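Local coordinates for protein rhophilin-2 (Homo sapiens, PDB 2VSV) that binds GTP-bound Rho and may act in a Rho pathway that limits stress fibre formation or speeds turnover of F-actin structures, at residues K89-E93 with D94-M98. Sequence-based numbering, arbitrary orientation.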
loop_
_atom_site.group_PDB
_atom_site.type_symbol
_atom_site.label_atom_id
_atom_site.label_comp_id
_atom_site.label_asym_id
_atom_site.label_seq_id
_atom_site.Cartn_x
_atom_site.Cartn_y
_atom_site.Cartn_z
ATOM N N LYS B 89 20.501 -9.336 9.875
ATOM C CA LYS B 89 21.937 -9.153 9.920
ATOM C C LYS B 89 22.646 -10.536 9.961
ATOM O O LYS B 89 23.681 -10.737 9.331
ATOM C CB LYS B 89 22.372 -8.268 11.079
ATOM C CG LYS B 89 23.858 -7.894 10.951
ATOM C CD LYS B 89 24.233 -6.594 11.646
ATOM C CE LYS B 89 25.751 -6.416 11.687
ATOM N NZ LYS B 89 26.395 -6.486 10.328
ATOM N N SER B 90 22.008 -11.479 10.641
ATOM C CA SER B 90 22.529 -12.828 10.842
ATOM C C SER B 90 22.848 -13.589 9.550
ATOM O O SER B 90 23.623 -14.554 9.579
ATOM C CB SER B 90 21.537 -13.646 11.689
ATOM O OG SER B 90 20.552 -14.244 10.834
ATOM N N PHE B 91 22.257 -13.187 8.419
ATOM C CA PHE B 91 22.480 -13.879 7.152
ATOM C C PHE B 91 23.787 -13.483 6.490
ATOM O O PHE B 91 24.272 -14.160 5.575
ATOM C CB PHE B 91 21.300 -13.612 6.184
ATOM C CG PHE B 91 20.056 -14.386 6.508
ATOM C CD1 PHE B 91 19.814 -15.593 5.899
ATOM C CD2 PHE B 91 19.154 -13.935 7.452
ATOM C CE1 PHE B 91 18.724 -16.306 6.172
ATOM C CE2 PHE B 91 18.023 -14.667 7.733
ATOM C CZ PHE B 91 17.808 -15.871 7.106
ATOM N N GLY B 92 24.333 -12.334 6.884
ATOM C CA GLY B 92 25.489 -11.832 6.209
ATOM C C GLY B 92 25.204 -11.720 4.736
ATOM O O GLY B 92 24.212 -11.118 4.332
ATOM N N GLU B 93 26.094 -12.274 3.925
ATOM C CA GLU B 93 25.941 -12.212 2.468
ATOM C C GLU B 93 25.284 -13.474 1.923
ATOM O O GLU B 93 25.223 -13.657 0.705
ATOM C CB GLU B 93 27.302 -12.047 1.796
ATOM C CG GLU B 93 28.008 -10.740 2.103
ATOM C CD GLU B 93 29.189 -10.485 1.183
ATOM O OE1 GLU B 93 29.499 -11.343 0.324
ATOM O OE2 GLU B 93 29.820 -9.421 1.327
ATOM N N ASP B 94 24.788 -14.335 2.799
ATOM C CA ASP B 94 24.072 -15.525 2.313
ATOM C C ASP B 94 22.631 -15.221 1.873
ATOM O O ASP B 94 22.073 -14.178 2.225
ATOM C CB ASP B 94 24.084 -16.624 3.369
ATOM C CG ASP B 94 25.464 -17.262 3.558
ATOM O OD1 ASP B 94 26.269 -17.312 2.591
ATOM O OD2 ASP B 94 25.723 -17.751 4.677
ATOM N N GLU B 95 22.043 -16.157 1.119
ATOM C CA GLU B 95 20.701 -16.039 0.589
ATOM C C GLU B 95 19.700 -15.817 1.722
ATOM O O GLU B 95 19.686 -16.557 2.703
ATOM C CB GLU B 95 20.290 -17.312 -0.156
ATOM C CG GLU B 95 19.073 -17.102 -1.065
ATOM C CD GLU B 95 18.619 -18.368 -1.791
ATOM O OE1 GLU B 95 19.183 -19.460 -1.531
ATOM O OE2 GLU B 95 17.693 -18.261 -2.621
ATOM N N ILE B 96 18.900 -14.765 1.577
ATOM C CA ILE B 96 17.791 -14.482 2.496
ATOM C C ILE B 96 16.482 -14.791 1.738
ATOM O O ILE B 96 16.336 -14.463 0.546
ATOM C CB ILE B 96 17.784 -13.018 2.947
ATOM C CG1 ILE B 96 19.133 -12.632 3.557
ATOM C CG2 ILE B 96 16.674 -12.787 3.968
ATOM C CD1 ILE B 96 19.244 -11.157 3.988
ATOM N N GLU B 97 15.570 -15.474 2.423
ATOM C CA GLU B 97 14.188 -15.614 1.987
ATOM C C GLU B 97 13.356 -14.944 3.075
ATOM O O GLU B 97 13.542 -15.232 4.244
ATOM C CB GLU B 97 13.796 -17.085 1.791
ATOM C CG GLU B 97 12.416 -17.301 1.127
ATOM C CD GLU B 97 11.217 -17.194 2.101
ATOM O OE1 GLU B 97 11.424 -17.115 3.343
ATOM O OE2 GLU B 97 10.061 -17.224 1.629
ATOM N N MET B 98 12.529 -13.975 2.679
ATOM C CA MET B 98 11.488 -13.455 3.546
ATOM C C MET B 98 10.161 -13.469 2.780
ATOM O O MET B 98 10.138 -13.527 1.525
ATOM C CB MET B 98 11.839 -12.062 4.040
ATOM C CG MET B 98 11.871 -11.021 3.031
ATOM S SD MET B 98 12.369 -9.493 3.827
ATOM C CE MET B 98 12.194 -8.351 2.459
HETATM O O HOH W 1 22.587 -11.596 2.400
#
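Phe91 and Ile96 pack against each other across the reversal that joins helix 81-89 to strand 96-101. The tight point lies near the root of the aromatic side chain, where Phe91 CB comes within 3.5 Å of Ile96 CG1, and the same methylene sits 3.6 Å from Phe91 CG. With Phe91 CG set anti to its carbonyl carbon (chi1 -76°), the ring extends along the start of the strand and turns one face to the isoleucine. Ile96 CG2 lies 4.3 Å above the plane of the Phe91 ring, over its centre, while Ile96 CD1 reaches back to 3.9 Å from Phe91 CB. Farther out, Phe91 CD1 meets the backbone Glu95 O obliquely, 3.3 Å away. Phe91 also touches Ile71 of strand 67-71, and Ile96 rests on Phe29 of strand 25-29, so the pair joins this connection to the sheet.

In this PDZ domain the segment links the second helix of the fold to its last strand. A type I turn from Lys89 to Gly92 runs into a type II' turn from Phe91 to Asp94, with Gly92 taking the positive phi at the helix exit. The second turn is closed by Asp94 N donating to Phe91 O at 2.8 Å, tilted 32° from the carbonyl plane. A water bridges the turn by donating to both Gly92 O and Asp94 O, each at 2.6 Å.

The polar side is much looser: the carboxylate-bearing chain of Glu93 extends away from the strand into an exposed region, and Glu95 likewise heads outward, to brush Arg28.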